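PDB 6DSP: autoinducer 2-binding protein LsrB from Clostridium saccharobutylicum DSM 13864, which binds the quorum-sensing signal autoinducer-2 in the cleft between two lobes, as a receptor of the bacterial solute-binding protein 2 family. Local coordinates for residues V135-D140 with T246-A251; Y156-S161 with L219-D224; A227-A232 with N254-Y259; L265-L270 with I336-N341. All coordinates share one frame; numbering follows the deposited sequence.

Contact 1 (V135-D140 with T246-A251)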
loop_
_atom_site.group_PDB
_atom_site.type_symbol
_atom_site.label_atom_id
_atom_site.label_comp_id
_atom_site.label_asym_id
_atom_site.label_seq_id
_atom_site.Cartn_x
_atom_site.Cartn_y
_atom_site.Cartn_z
ATOM N N VAL A 135 -7.876 11.516 -3.490
ATOM C CA VAL A 135 -8.875 12.575 -3.514
ATOM C C VAL A 135 -9.320 12.869 -4.941
ATOM O O VAL A 135 -10.517 13.067 -5.197
ATOM C CB VAL A 135 -8.334 13.832 -2.809
ATOM C CG1 VAL A 135 -9.342 14.958 -2.940
ATOM C CG2 VAL A 135 -8.007 13.516 -1.341
ATOM N N GLN A 136 -8.370 12.880 -5.896
ATOM C CA GLN A 136 -8.715 13.183 -7.285
ATOM C C GLN A 136 -9.612 12.114 -7.890
ATOM O O GLN A 136 -10.537 12.426 -8.648
ATOM C CB GLN A 136 -7.447 13.344 -8.120
ATOM C CG GLN A 136 -7.757 13.723 -9.562
ATOM C CD GLN A 136 -8.309 15.143 -9.661
ATOM O OE1 GLN A 136 -7.749 16.083 -9.086
ATOM N NE2 GLN A 136 -9.411 15.305 -10.380
ATOM N N MET A 137 -9.351 10.835 -7.586
ATOM C CA MET A 137 -10.255 9.795 -8.071
ATOM C C MET A 137 -11.641 9.990 -7.506
ATOM O O MET A 137 -12.632 9.840 -8.225
ATOM C CB MET A 137 -9.738 8.421 -7.655
ATOM C CG MET A 137 -8.464 8.000 -8.391
ATOM S SD MET A 137 -8.012 6.266 -8.156
ATOM C CE MET A 137 -7.713 6.227 -6.411
ATOM N N GLY A 138 -11.729 10.334 -6.219
ATOM C CA GLY A 138 -13.028 10.600 -5.612
ATOM C C GLY A 138 -13.728 11.770 -6.269
ATOM O O GLY A 138 -14.918 11.691 -6.581
ATOM N N TYR A 139 -12.993 12.872 -6.471
ATOM C CA TYR A 139 -13.548 14.043 -7.147
ATOM C C TYR A 139 -14.123 13.658 -8.513
ATOM O O TYR A 139 -15.263 14.007 -8.861
ATOM C CB TYR A 139 -12.425 15.076 -7.305
ATOM C CG TYR A 139 -12.866 16.351 -8.011
ATOM C CD1 TYR A 139 -12.968 16.403 -9.400
ATOM C CD2 TYR A 139 -13.179 17.497 -7.294
ATOM C CE1 TYR A 139 -13.379 17.553 -10.069
ATOM C CE2 TYR A 139 -13.588 18.663 -7.943
ATOM C CZ TYR A 139 -13.688 18.685 -9.330
ATOM O OH TYR A 139 -14.094 19.838 -9.982
ATOM N N ASP A 140 -13.334 12.932 -9.316
ATOM C CA ASP A 140 -13.793 12.591 -10.657
ATOM C C ASP A 140 -15.052 11.729 -10.628
ATOM O O ASP A 140 -15.998 11.950 -11.404
ATOM C CB ASP A 140 -12.679 11.898 -11.420
ATOM C CG ASP A 140 -11.545 12.859 -11.766
ATOM O OD1 ASP A 140 -11.771 14.084 -11.771
ATOM O OD2 ASP A 140 -10.439 12.406 -12.075
ATOM N N THR A 246 -20.142 7.382 -3.735
ATOM C CA THR A 246 -18.871 7.232 -4.418
ATOM C C THR A 246 -17.870 6.546 -3.503
ATOM O O THR A 246 -17.572 7.036 -2.417
ATOM C CB THR A 246 -18.314 8.572 -4.895
ATOM O OG1 THR A 246 -19.231 9.141 -5.864
ATOM C CG2 THR A 246 -16.920 8.407 -5.498
ATOM N N ILE A 247 -17.352 5.407 -3.958
ATOM C CA ILE A 247 -16.341 4.633 -3.252
ATOM C C ILE A 247 -15.113 4.596 -4.142
ATOM O O ILE A 247 -15.224 4.290 -5.333
ATOM C CB ILE A 247 -16.856 3.211 -2.978
ATOM C CG1 ILE A 247 -18.030 3.252 -1.991
ATOM C CG2 ILE A 247 -15.707 2.321 -2.444
ATOM C CD1 ILE A 247 -18.918 2.031 -2.044
ATOM N N THR A 248 -13.950 4.902 -3.571
ATOM C CA THR A 248 -12.713 4.736 -4.319
ATOM C C THR A 248 -11.647 4.292 -3.340
ATOM O O THR A 248 -11.914 4.156 -2.143
ATOM C CB THR A 248 -12.315 6.016 -5.076
ATOM O OG1 THR A 248 -11.305 5.696 -6.039
ATOM C CG2 THR A 248 -11.843 7.119 -4.135
ATOM N N GLY A 249 -10.441 4.040 -3.841
ATOM C CA GLY A 249 -9.403 3.519 -2.976
ATOM C C GLY A 249 -8.353 2.807 -3.790
ATOM O O GLY A 249 -8.224 3.029 -4.994
ATOM N N PHE A 250 -7.583 1.965 -3.095
ATOM C CA PHE A 250 -6.496 1.217 -3.714
ATOM C C PHE A 250 -6.744 -0.287 -3.601
ATOM O O PHE A 250 -6.942 -0.803 -2.484
ATOM C CB PHE A 250 -5.168 1.523 -3.017
ATOM C CG PHE A 250 -4.631 2.927 -3.253
ATOM C CD1 PHE A 250 -4.822 3.615 -4.480
ATOM C CD2 PHE A 250 -3.877 3.538 -2.255
ATOM C CE1 PHE A 250 -4.267 4.883 -4.667
ATOM C CE2 PHE A 250 -3.311 4.801 -2.443
ATOM C CZ PHE A 250 -3.511 5.473 -3.653
ATOM N N ALA A 251 -6.633 -1.001 -4.728
ATOM C CA ALA A 251 -6.666 -2.462 -4.714
ATOM C C ALA A 251 -6.204 -2.952 -6.071
ATOM O O ALA A 251 -6.340 -2.250 -7.077
ATOM C CB ALA A 251 -8.070 -3.007 -4.403
#
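Met137 and Thr248 form the centre of this van der Waals contact, in which segment 135-140 of helix 127-144 runs roughly antiparallel to strand 246-249, 154° between their N-to-C directions, with axes 7.9 Å apart at closest approach. Met137 CB rests 3.5 Å from Thr248 OG1, and the methionine chain slants past the threonine. It runs extended to its sulfur and then bends at chi3 (-63°), which turns CE back toward the strand: Met137 CE stops 3.5 Å from Gly249 O and 4.1 Å from Phe250 CE1, meeting that ring obliquely. A second group of contacts involves the helix backbone. Gly138 has no side chain, and Thr248 CG2 comes within 3.8 Å of Gly138 N, while Thr246 CG2 lies 4.0 Å from Gly138 O. Strand 246-249 is an outermost strand of the four-stranded parallel sheet in one lobe of the periplasmic-binding-protein fold, and helix 127-144 packs against it. The two threonine hydroxyls find partners outside the segments: Thr248 OG1 is hydrogen-bonded to Arg267 O, and Thr246 OG1 to Arg145 NE. Phe250 belongs to the autoinducer-2 pocket, where its ring also meets Trp171 and Trp271 edge-to-face.

Contact 2 (Y156-S161 with L219-D224). With PAV ((2R,4S)-2-methyl-2,3,3,4-tetrahydroxytetrahydrofuran), chain C.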
loop_
_atom_site.group_PDB
_atom_site.type_symbol
_atom_site.label_atom_id
_atom_site.label_comp_id
_atom_site.label_asym_id
_atom_site.label_seq_id
_atom_site.Cartn_x
_atom_site.Cartn_y
_atom_site.Cartn_z
ATOM N N TYR A 156 -17.744 12.944 3.599
ATOM C CA TYR A 156 -16.829 11.846 3.290
ATOM C C TYR A 156 -16.173 11.323 4.563
ATOM O O TYR A 156 -16.244 11.928 5.634
ATOM C CB TYR A 156 -15.744 12.291 2.297
ATOM C CG TYR A 156 -14.704 13.155 2.953
ATOM C CD1 TYR A 156 -14.920 14.530 3.170
ATOM C CD2 TYR A 156 -13.506 12.610 3.382
ATOM C CE1 TYR A 156 -13.963 15.290 3.807
ATOM C CE2 TYR A 156 -12.555 13.380 4.015
ATOM C CZ TYR A 156 -12.787 14.687 4.242
ATOM O OH TYR A 156 -11.827 15.435 4.868
ATOM N N CYS A 157 -15.504 10.182 4.416
ATOM C CA CYS A 157 -14.578 9.725 5.455
ATOM C C CYS A 157 -13.594 8.764 4.826
ATOM O O CYS A 157 -13.713 8.397 3.652
ATOM C CB CYS A 157 -15.306 9.049 6.641
ATOM S SG CYS A 157 -16.014 7.428 6.327
ATOM N N TRP A 158 -12.616 8.348 5.637
ATOM C CA TRP A 158 -11.597 7.378 5.255
ATOM C C TRP A 158 -11.878 6.041 5.947
ATOM O O TRP A 158 -12.311 6.008 7.111
ATOM C CB TRP A 158 -10.197 7.856 5.687
ATOM C CG TRP A 158 -9.748 9.129 5.047
ATOM C CD1 TRP A 158 -10.169 10.395 5.347
ATOM C CD2 TRP A 158 -8.740 9.262 4.045
ATOM N NE1 TRP A 158 -9.499 11.304 4.554
ATOM C CE2 TRP A 158 -8.613 10.635 3.753
ATOM C CE3 TRP A 158 -7.927 8.353 3.367
ATOM C CZ2 TRP A 158 -7.730 11.115 2.781
ATOM C CZ3 TRP A 158 -7.049 8.818 2.417
ATOM C CH2 TRP A 158 -6.939 10.185 2.138
ATOM N N HIS A 159 -11.672 4.949 5.212
ATOM C CA HIS A 159 -11.824 3.568 5.712
ATOM C C HIS A 159 -10.574 2.814 5.277
ATOM O O HIS A 159 -10.353 2.604 4.080
ATOM C CB HIS A 159 -13.092 2.930 5.117
ATOM C CG HIS A 159 -13.258 1.468 5.447
ATOM N ND1 HIS A 159 -14.256 0.694 4.885
ATOM C CD2 HIS A 159 -12.531 0.633 6.240
ATOM C CE1 HIS A 159 -14.142 -0.553 5.323
ATOM N NE2 HIS A 159 -13.104 -0.616 6.141
ATOM N N TYR A 160 -9.736 2.439 6.243
ATOM C CA TYR A 160 -8.516 1.707 5.887
ATOM C C TYR A 160 -8.193 0.705 6.995
ATOM O O TYR A 160 -9.076 0.286 7.748
ATOM C CB TYR A 160 -7.403 2.661 5.438
ATOM C CG TYR A 160 -6.963 3.763 6.370
ATOM C CD1 TYR A 160 -7.681 4.946 6.482
ATOM C CD2 TYR A 160 -5.772 3.639 7.086
ATOM C CE1 TYR A 160 -7.200 5.995 7.268
ATOM C CE2 TYR A 160 -5.317 4.677 7.888
ATOM C CZ TYR A 160 -6.040 5.847 7.966
ATOM O OH TYR A 160 -5.589 6.899 8.713
ATOM N N SER A 161 -6.930 0.278 7.059
ATOM C CA SER A 161 -6.573 -0.868 7.894
ATOM C C SER A 161 -6.505 -0.539 9.380
ATOM O O SER A 161 -7.174 -1.179 10.187
ATOM C CB SER A 161 -5.270 -1.481 7.406
ATOM O OG SER A 161 -4.188 -0.560 7.500
ATOM N N LEU A 219 -18.840 10.153 -0.192
ATOM C CA LEU A 219 -17.561 9.611 -0.643
ATOM C C LEU A 219 -16.933 8.820 0.490
ATOM O O LEU A 219 -16.826 9.325 1.620
ATOM C CB LEU A 219 -16.632 10.804 -1.001
ATOM C CG LEU A 219 -15.167 10.479 -1.251
ATOM C CD1 LEU A 219 -15.013 9.569 -2.490
ATOM C CD2 LEU A 219 -14.375 11.772 -1.365
ATOM N N ILE A 220 -16.476 7.607 0.185
ATOM C CA ILE A 220 -15.713 6.809 1.159
ATOM C C ILE A 220 -14.380 6.487 0.517
ATOM O O ILE A 220 -14.346 5.829 -0.530
ATOM C CB ILE A 220 -16.447 5.512 1.563
ATOM C CG1 ILE A 220 -17.900 5.813 1.989
ATOM C CG2 ILE A 220 -15.640 4.813 2.713
ATOM C CD1 ILE A 220 -18.728 4.565 2.231
ATOM N N ILE A 221 -13.293 6.988 1.117
ATOM C CA ILE A 221 -11.950 6.794 0.566
ATOM C C ILE A 221 -11.362 5.572 1.261
ATOM O O ILE A 221 -11.072 5.618 2.458
ATOM C CB ILE A 221 -11.050 8.028 0.788
ATOM C CG1 ILE A 221 -11.700 9.307 0.187
ATOM C CG2 ILE A 221 -9.686 7.772 0.171
ATOM C CD1 ILE A 221 -10.933 10.578 0.569
ATOM N N CYS A 222 -11.162 4.505 0.498
ATOM C CA CYS A 222 -10.750 3.204 1.045
ATOM C C CYS A 222 -9.309 2.915 0.628
ATOM O O CYS A 222 -9.073 2.109 -0.283
ATOM C CB CYS A 222 -11.688 2.121 0.514
ATOM S SG CYS A 222 -13.389 2.402 1.060
ATOM N N ASN A 223 -8.343 3.567 1.305
ATOM C CA ASN A 223 -6.926 3.449 0.969
ATOM C C ASN A 223 -6.280 2.187 1.541
ATOM O O ASN A 223 -5.260 2.249 2.232
ATOM C CB ASN A 223 -6.157 4.699 1.416
ATOM C CG ASN A 223 -6.443 5.090 2.878
ATOM O OD1 ASN A 223 -7.603 5.118 3.316
ATOM N ND2 ASN A 223 -5.397 5.450 3.602
ATOM N N ASP A 224 -6.887 1.035 1.240
ATOM C CA ASP A 224 -6.429 -0.262 1.717
ATOM C C ASP A 224 -7.076 -1.334 0.846
ATOM O O ASP A 224 -8.266 -1.257 0.526
ATOM C CB ASP A 224 -6.807 -0.458 3.179
ATOM C CG ASP A 224 -6.558 -1.894 3.632
ATOM O OD1 ASP A 224 -5.366 -2.245 3.809
ATOM O OD2 ASP A 224 -7.540 -2.667 3.747
HETATM O O2 PAV C . -3.386 0.246 -0.048
HETATM C C2 PAV C . -2.614 -0.972 -0.022
HETATM C C1 PAV C . -2.619 -1.709 -1.380
HETATM O O5 PAV C . -3.443 -1.905 0.870
HETATM C C5 PAV C . -2.583 -2.822 1.390
HETATM C C4 PAV C . -1.151 -2.374 1.044
HETATM O O4 PAV C . -0.301 -2.494 2.180
HETATM C C3 PAV C . -1.385 -0.935 0.571
HETATM O O3 PAV C . -0.405 -0.559 -0.358
HETATM O O13 PAV C . -1.410 -0.059 1.675
#
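Trp158 and Ile221 make the tight part of this contact, their side chains running alongside each other in the same direction. Ile221 CG2 sits over one face of the indole, 3.6 Å from Trp158 CZ3, in a CH-pi contact 27° off the six-membered ring normal. The backbones are joined by three hydrogen bonds, of which Ile221 N to Cys157 O (2.9 Å, 175° at the hydrogen) is almost straight. These are adjacent parallel strands in the sheet of one lobe of the periplasmic-binding-protein fold, with the ligand at their C-terminal ends. The contact loosens at that end, where strand pairing stops: His159 O and Asn223 N are 3.6 Å apart, unbonded, and Asn223 centres an inverse gamma turn. Its chi1 of 50° swings the amide toward Trp158 and Tyr160, putting ND2 over one face of the Tyr160 ring, whereas Asn223 OD1 meets the indole edge 3.3 Å from Trp158 CE3, buried without a polar partner. Asp224 OD2 caps Thr226 N and Ala227 N, and Asp224 CA approaches PAV O5 to 3.5 Å.

Contact 3 (A227-A232 with N254-Y259)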
loop_
_atom_site.group_PDB
_atom_site.type_symbol
_atom_site.label_atom_id
_atom_site.label_comp_id
_atom_site.label_asym_id
_atom_site.label_seq_id
_atom_site.Cartn_x
_atom_site.Cartn_y
_atom_site.Cartn_z
ATOM N N ALA A 227 -10.127 -2.936 2.688
ATOM C CA ALA A 227 -11.244 -2.011 2.882
ATOM C C ALA A 227 -11.981 -1.712 1.589
ATOM O O ALA A 227 -13.206 -1.583 1.597
ATOM C CB ALA A 227 -10.735 -0.704 3.467
ATOM N N LEU A 228 -11.260 -1.569 0.461
ATOM C CA LEU A 228 -11.939 -1.200 -0.780
ATOM C C LEU A 228 -12.916 -2.270 -1.253
ATOM O O LEU A 228 -14.097 -1.954 -1.455
ATOM C CB LEU A 228 -10.909 -0.801 -1.848
ATOM C CG LEU A 228 -11.574 -0.470 -3.195
ATOM C CD1 LEU A 228 -12.626 0.669 -3.081
ATOM C CD2 LEU A 228 -10.528 -0.103 -4.235
ATOM N N PRO A 229 -12.519 -3.539 -1.437
ATOM C CA PRO A 229 -13.528 -4.539 -1.836
ATOM C C PRO A 229 -14.557 -4.779 -0.754
ATOM O O PRO A 229 -15.726 -5.029 -1.068
ATOM C CB PRO A 229 -12.701 -5.788 -2.159
ATOM C CG PRO A 229 -11.360 -5.573 -1.417
ATOM C CD PRO A 229 -11.139 -4.068 -1.490
ATOM N N GLY A 230 -14.186 -4.658 0.522
ATOM C CA GLY A 230 -15.187 -4.825 1.563
ATOM C C GLY A 230 -16.232 -3.725 1.518
ATOM O O GLY A 230 -17.424 -3.979 1.720
ATOM N N GLN A 231 -15.794 -2.483 1.262
ATOM C CA GLN A 231 -16.737 -1.374 1.183
ATOM C C GLN A 231 -17.639 -1.515 -0.036
ATOM O O GLN A 231 -18.830 -1.203 0.025
ATOM C CB GLN A 231 -15.958 -0.075 1.094
ATOM C CG GLN A 231 -16.870 1.162 1.225
ATOM C CD GLN A 231 -17.506 1.203 2.594
ATOM O OE1 GLN A 231 -16.805 1.417 3.591
ATOM N NE2 GLN A 231 -18.839 1.044 2.659
ATOM N N ALA A 232 -17.078 -1.965 -1.162
ATOM C CA ALA A 232 -17.910 -2.208 -2.335
ATOM C C ALA A 232 -18.944 -3.293 -2.040
ATOM O O ALA A 232 -20.136 -3.159 -2.377
ATOM C CB ALA A 232 -17.054 -2.592 -3.527
ATOM N N ASN A 254 -7.854 -7.165 -10.494
ATOM C CA ASN A 254 -8.695 -8.355 -10.598
ATOM C C ASN A 254 -9.693 -8.432 -9.444
ATOM O O ASN A 254 -10.820 -8.906 -9.637
ATOM C CB ASN A 254 -7.861 -9.639 -10.644
ATOM C CG ASN A 254 -7.173 -9.865 -11.984
ATOM O OD1 ASN A 254 -7.296 -9.075 -12.918
ATOM N ND2 ASN A 254 -6.418 -10.962 -12.074
ATOM N N SER A 255 -9.307 -7.966 -8.244
ATOM C CA SER A 255 -10.195 -8.075 -7.099
ATOM C C SER A 255 -11.401 -7.158 -7.209
ATOM O O SER A 255 -12.372 -7.349 -6.469
ATOM C CB SER A 255 -9.444 -7.819 -5.784
ATOM O OG SER A 255 -9.109 -6.448 -5.665
ATOM N N MET A 256 -11.364 -6.155 -8.104
ATOM C CA MET A 256 -12.437 -5.171 -8.205
ATOM C C MET A 256 -13.225 -5.250 -9.496
ATOM O O MET A 256 -14.221 -4.530 -9.618
ATOM C CB MET A 256 -11.898 -3.738 -8.063
ATOM C CG MET A 256 -11.152 -3.468 -6.756
ATOM S SD MET A 256 -12.190 -3.722 -5.288
ATOM C CE MET A 256 -13.484 -2.476 -5.576
ATOM N N LYS A 257 -12.817 -6.078 -10.460
ATOM C CA LYS A 257 -13.461 -6.034 -11.770
ATOM C C LYS A 257 -14.950 -6.317 -11.672
ATOM O O LYS A 257 -15.757 -5.651 -12.337
ATOM C CB LYS A 257 -12.795 -7.002 -12.734
ATOM C CG LYS A 257 -11.433 -6.526 -13.216
ATOM C CD LYS A 257 -10.798 -7.600 -14.049
ATOM C CE LYS A 257 -9.399 -7.213 -14.493
ATOM N NZ LYS A 257 -8.746 -8.341 -15.228
ATOM N N GLN A 258 -15.343 -7.315 -10.869
ATOM C CA GLN A 258 -16.759 -7.659 -10.811
ATOM C C GLN A 258 -17.579 -6.530 -10.200
ATOM O O GLN A 258 -18.667 -6.217 -10.686
ATOM C CB GLN A 258 -16.980 -8.969 -10.048
ATOM C CG GLN A 258 -18.404 -9.476 -10.221
ATOM C CD GLN A 258 -18.676 -9.802 -11.673
ATOM O OE1 GLN A 258 -19.528 -9.179 -12.325
ATOM N NE2 GLN A 258 -17.957 -10.798 -12.194
ATOM N N TYR A 259 -17.067 -5.901 -9.137
ATOM C CA TYR A 259 -17.761 -4.752 -8.561
ATOM C C TYR A 259 -17.919 -3.646 -9.587
ATOM O O TYR A 259 -18.951 -2.967 -9.629
ATOM C CB TYR A 259 -17.006 -4.203 -7.339
ATOM C CG TYR A 259 -17.004 -5.145 -6.144
ATOM C CD1 TYR A 259 -18.202 -5.581 -5.573
ATOM C CD2 TYR A 259 -15.793 -5.626 -5.592
ATOM C CE1 TYR A 259 -18.207 -6.473 -4.512
ATOM C CE2 TYR A 259 -15.784 -6.506 -4.507
ATOM C CZ TYR A 259 -17.001 -6.931 -3.980
ATOM O OH TYR A 259 -16.964 -7.816 -2.935
#
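Met256 reaches across to Leu228 and Pro229 between segments 227-232 and 254-259. CB and CG carry the chain toward the helix, and chi2 and chi3, both near -60°, curl it instead of letting it extend. Met256 SD is the first atom to make close contact, 3.8 Å from Pro229 CB, where the methionine and the proline ring cross at about a right angle. Met256 CE then passes on to Leu228, 3.7 Å from Leu228 CG, and also lies 4.1 Å from Ala232 CB. Leu228 holds its CG anti to the backbone N (chi1 177°), which brings its branched end nearer to this methyl. One helical turn further on, Ala232 CB sits over one face of the Tyr259 ring, 3.8 Å from the ring centroid and 16° off the normal, a CH-pi contact. Tyr259 CE2 also meets Pro229 CB at 3.9 Å. The phenol oxygen is hydrogen-bonded to Gln233 OE1, further along helix 227-237. Helix 227-237 thus packs on strand 219-222 of the parallel sheet through Leu228 and Gln231 and also meets Met256, and Tyr259 of helix 257-261, which both touch Leu265; Leu228 and Met256 touch Trp268 of strand 268-270.

Contact 4 (L265-L270 with I336-N341)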
loop_
_atom_site.group_PDB
_atom_site.type_symbol
_atom_site.label_atom_id
_atom_site.label_comp_id
_atom_site.label_asym_id
_atom_site.label_seq_id
_atom_site.Cartn_x
_atom_site.Cartn_y
_atom_site.Cartn_z
ATOM N N LEU A 265 -18.833 0.662 -8.256
ATOM C CA LEU A 265 -17.926 1.806 -8.211
ATOM C C LEU A 265 -17.411 2.073 -9.618
ATOM O O LEU A 265 -17.338 1.177 -10.457
ATOM C CB LEU A 265 -16.740 1.625 -7.226
ATOM C CG LEU A 265 -15.526 0.813 -7.703
ATOM C CD1 LEU A 265 -14.355 0.963 -6.720
ATOM C CD2 LEU A 265 -15.870 -0.662 -7.845
ATOM N N THR A 266 -16.967 3.303 -9.827
ATOM C CA THR A 266 -16.498 3.726 -11.129
ATOM C C THR A 266 -14.994 3.617 -11.279
ATOM O O THR A 266 -14.512 3.331 -12.380
ATOM C CB THR A 266 -16.894 5.214 -11.331
ATOM O OG1 THR A 266 -18.314 5.346 -11.167
ATOM C CG2 THR A 266 -16.484 5.708 -12.705
ATOM N N ARG A 267 -14.225 3.855 -10.213
ATOM C CA ARG A 267 -12.821 4.189 -10.389
ATOM C C ARG A 267 -12.076 3.874 -9.102
ATOM O O ARG A 267 -12.565 4.174 -8.013
ATOM C CB ARG A 267 -12.713 5.692 -10.711
ATOM C CG ARG A 267 -11.298 6.232 -10.808
ATOM C CD ARG A 267 -11.343 7.731 -11.162
ATOM N NE ARG A 267 -11.705 7.994 -12.550
ATOM C CZ ARG A 267 -12.926 8.349 -12.971
ATOM N NH1 ARG A 267 -13.936 8.458 -12.103
ATOM N NH2 ARG A 267 -13.128 8.592 -14.265
ATOM N N TRP A 268 -10.881 3.303 -9.242
ATOM C CA TRP A 268 -9.981 3.069 -8.109
ATOM C C TRP A 268 -8.583 3.026 -8.694
ATOM O O TRP A 268 -8.415 3.131 -9.906
ATOM C CB TRP A 268 -10.356 1.767 -7.362
ATOM C CG TRP A 268 -9.981 0.512 -8.099
ATOM C CD1 TRP A 268 -8.930 -0.300 -7.812
ATOM C CD2 TRP A 268 -10.669 -0.083 -9.207
ATOM N NE1 TRP A 268 -8.894 -1.344 -8.686
ATOM C CE2 TRP A 268 -9.937 -1.233 -9.574
ATOM C CE3 TRP A 268 -11.812 0.271 -9.957
ATOM C CZ2 TRP A 268 -10.307 -2.044 -10.650
ATOM C CZ3 TRP A 268 -12.182 -0.550 -11.029
ATOM C CH2 TRP A 268 -11.430 -1.689 -11.359
ATOM N N GLY A 269 -7.569 2.874 -7.837
ATOM C CA GLY A 269 -6.205 2.899 -8.322
ATOM C C GLY A 269 -5.299 1.853 -7.705
ATOM O O GLY A 269 -5.639 1.186 -6.718
ATOM N N LEU A 270 -4.113 1.758 -8.292
ATOM C CA LEU A 270 -3.006 1.004 -7.702
ATOM C C LEU A 270 -1.756 1.379 -8.485
ATOM O O LEU A 270 -1.545 2.564 -8.784
ATOM C CB LEU A 270 -3.258 -0.515 -7.664
ATOM C CG LEU A 270 -2.419 -1.205 -6.562
ATOM C CD1 LEU A 270 -2.988 -1.013 -5.156
ATOM C CD2 LEU A 270 -2.246 -2.692 -6.893
ATOM N N ILE A 336 -4.673 4.409 -12.615
ATOM C CA ILE A 336 -6.077 4.626 -12.291
ATOM C C ILE A 336 -6.906 3.694 -13.159
ATOM O O ILE A 336 -6.773 3.718 -14.390
ATOM C CB ILE A 336 -6.487 6.095 -12.495
ATOM C CG1 ILE A 336 -5.697 7.001 -11.547
ATOM C CG2 ILE A 336 -7.963 6.260 -12.255
ATOM C CD1 ILE A 336 -5.814 8.470 -11.899
ATOM N N PHE A 337 -7.759 2.882 -12.532
ATOM C CA PHE A 337 -8.590 1.916 -13.244
ATOM C C PHE A 337 -10.029 2.399 -13.330
ATOM O O PHE A 337 -10.585 2.946 -12.363
ATOM C CB PHE A 337 -8.614 0.559 -12.536
ATOM C CG PHE A 337 -7.266 -0.010 -12.259
ATOM C CD1 PHE A 337 -6.500 -0.573 -13.272
ATOM C CD2 PHE A 337 -6.755 -0.007 -10.960
ATOM C CE1 PHE A 337 -5.255 -1.123 -13.003
ATOM C CE2 PHE A 337 -5.505 -0.576 -10.701
ATOM C CZ PHE A 337 -4.751 -1.104 -11.723
ATOM N N THR A 338 -10.636 2.194 -14.496
ATOM C CA THR A 338 -12.080 2.284 -14.667
ATOM C C THR A 338 -12.503 1.095 -15.533
ATOM O O THR A 338 -11.671 0.275 -15.940
ATOM C CB THR A 338 -12.519 3.580 -15.364
ATOM O OG1 THR A 338 -12.183 3.488 -16.760
ATOM C CG2 THR A 338 -11.909 4.817 -14.703
ATOM N N LYS A 339 -13.801 0.990 -15.831
ATOM C CA LYS A 339 -14.227 -0.088 -16.706
ATOM C C LYS A 339 -13.556 0.000 -18.072
ATOM O O LYS A 339 -13.495 -1.003 -18.788
ATOM C CB LYS A 339 -15.757 -0.050 -16.838
ATOM C CG LYS A 339 -16.280 1.106 -17.690
ATOM C CD LYS A 339 -17.787 1.034 -17.825
ATOM C CE LYS A 339 -18.325 2.318 -18.409
ATOM N NZ LYS A 339 -17.723 2.629 -19.735
ATOM N N ASP A 340 -13.054 1.178 -18.458
ATOM C CA ASP A 340 -12.506 1.343 -19.802
ATOM C C ASP A 340 -11.096 0.788 -19.950
ATOM O O ASP A 340 -10.676 0.503 -21.075
ATOM C CB ASP A 340 -12.512 2.821 -20.185
ATOM C CG ASP A 340 -13.901 3.363 -20.362
ATOM O OD1 ASP A 340 -14.816 2.558 -20.665
ATOM O OD2 ASP A 340 -14.066 4.591 -20.194
ATOM N N ASN A 341 -10.336 0.630 -18.858
ATOM C CA ASN A 341 -9.008 0.038 -18.969
ATOM C C ASN A 341 -8.756 -1.153 -18.058
ATOM O O ASN A 341 -7.693 -1.778 -18.194
ATOM C CB ASN A 341 -7.906 1.087 -18.739
ATOM C CG ASN A 341 -7.893 1.619 -17.307
ATOM O OD1 ASN A 341 -8.824 1.374 -16.547
ATOM N ND2 ASN A 341 -6.821 2.319 -16.915
HETATM O O HOH W 1 -15.922 2.525 -14.579
#
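Phe337 lies against Trp268 across a two-stranded antiparallel sheet formed by strands 268-270 and 335-337. The backbones of these two residues make a hydrogen-bonded pair: Phe337 N gives a short bond of 2.7 Å to Trp268 O, and Trp268 N returns one of 3.2 Å to Phe337 O. Their side chains leave the same face of the sheet. With chi1 at 74°, Trp268 CG is tucked over its own backbone, and the indole turns a face to Phe337, so that Phe337 CB projects onto the six-membered ring, 3.6 Å from its centroid and 11° off the normal. The phenyl ring then runs toward the five-membered ring, their planes inclined by 34°. Further along, Leu270 CB meets the phenyl edge in plane, 3.8 Å from Phe337 CE2; Leu270 is itself part of the ligand pocket. Ile336, on the opposite face, meets Arg267, whose aliphatic part slants past it with Arg267 CG 3.6 Å from Ile336 CG2 and runs beside Thr338, whose CG2 lies over one face of the guanidinium group. That group continues to Glu144 in a salt bridge. Further along the chain, Asn341 folds back to bond Ile336 O and Thr338 N, and Thr338 OG1 accepts from Asp340 N in an ST turn. A water links the segments, donating to Thr266 O at 2.7 Å and accepting from Lys339 N at 2.9 Å.

Contacts 1 and 2 meet in one parallel sheet: strands 219-222 and 246-249 are neighbours, and the centres of the two contacts lie about 9 Å apart. Contact 2 is nested along the chain inside the loop closed by contact 1. Contact 3 alternates with contact 1, because helix 227-237 precedes strand 246-249 and helix 257-261 follows it. Contact 4 opens after contact 3 closes, its centre about 9 Å from that of contact 1 and 11 Å from that of contact 3; it brings the C-terminal segment 336-341 onto the same lobe. Contacts 2 and 4, about 16 Å apart between centres, do not touch. Contacts 1, 2 and 4 each contribute pocket residues, so this lobe presents several separate chain segments to autoinducer-2.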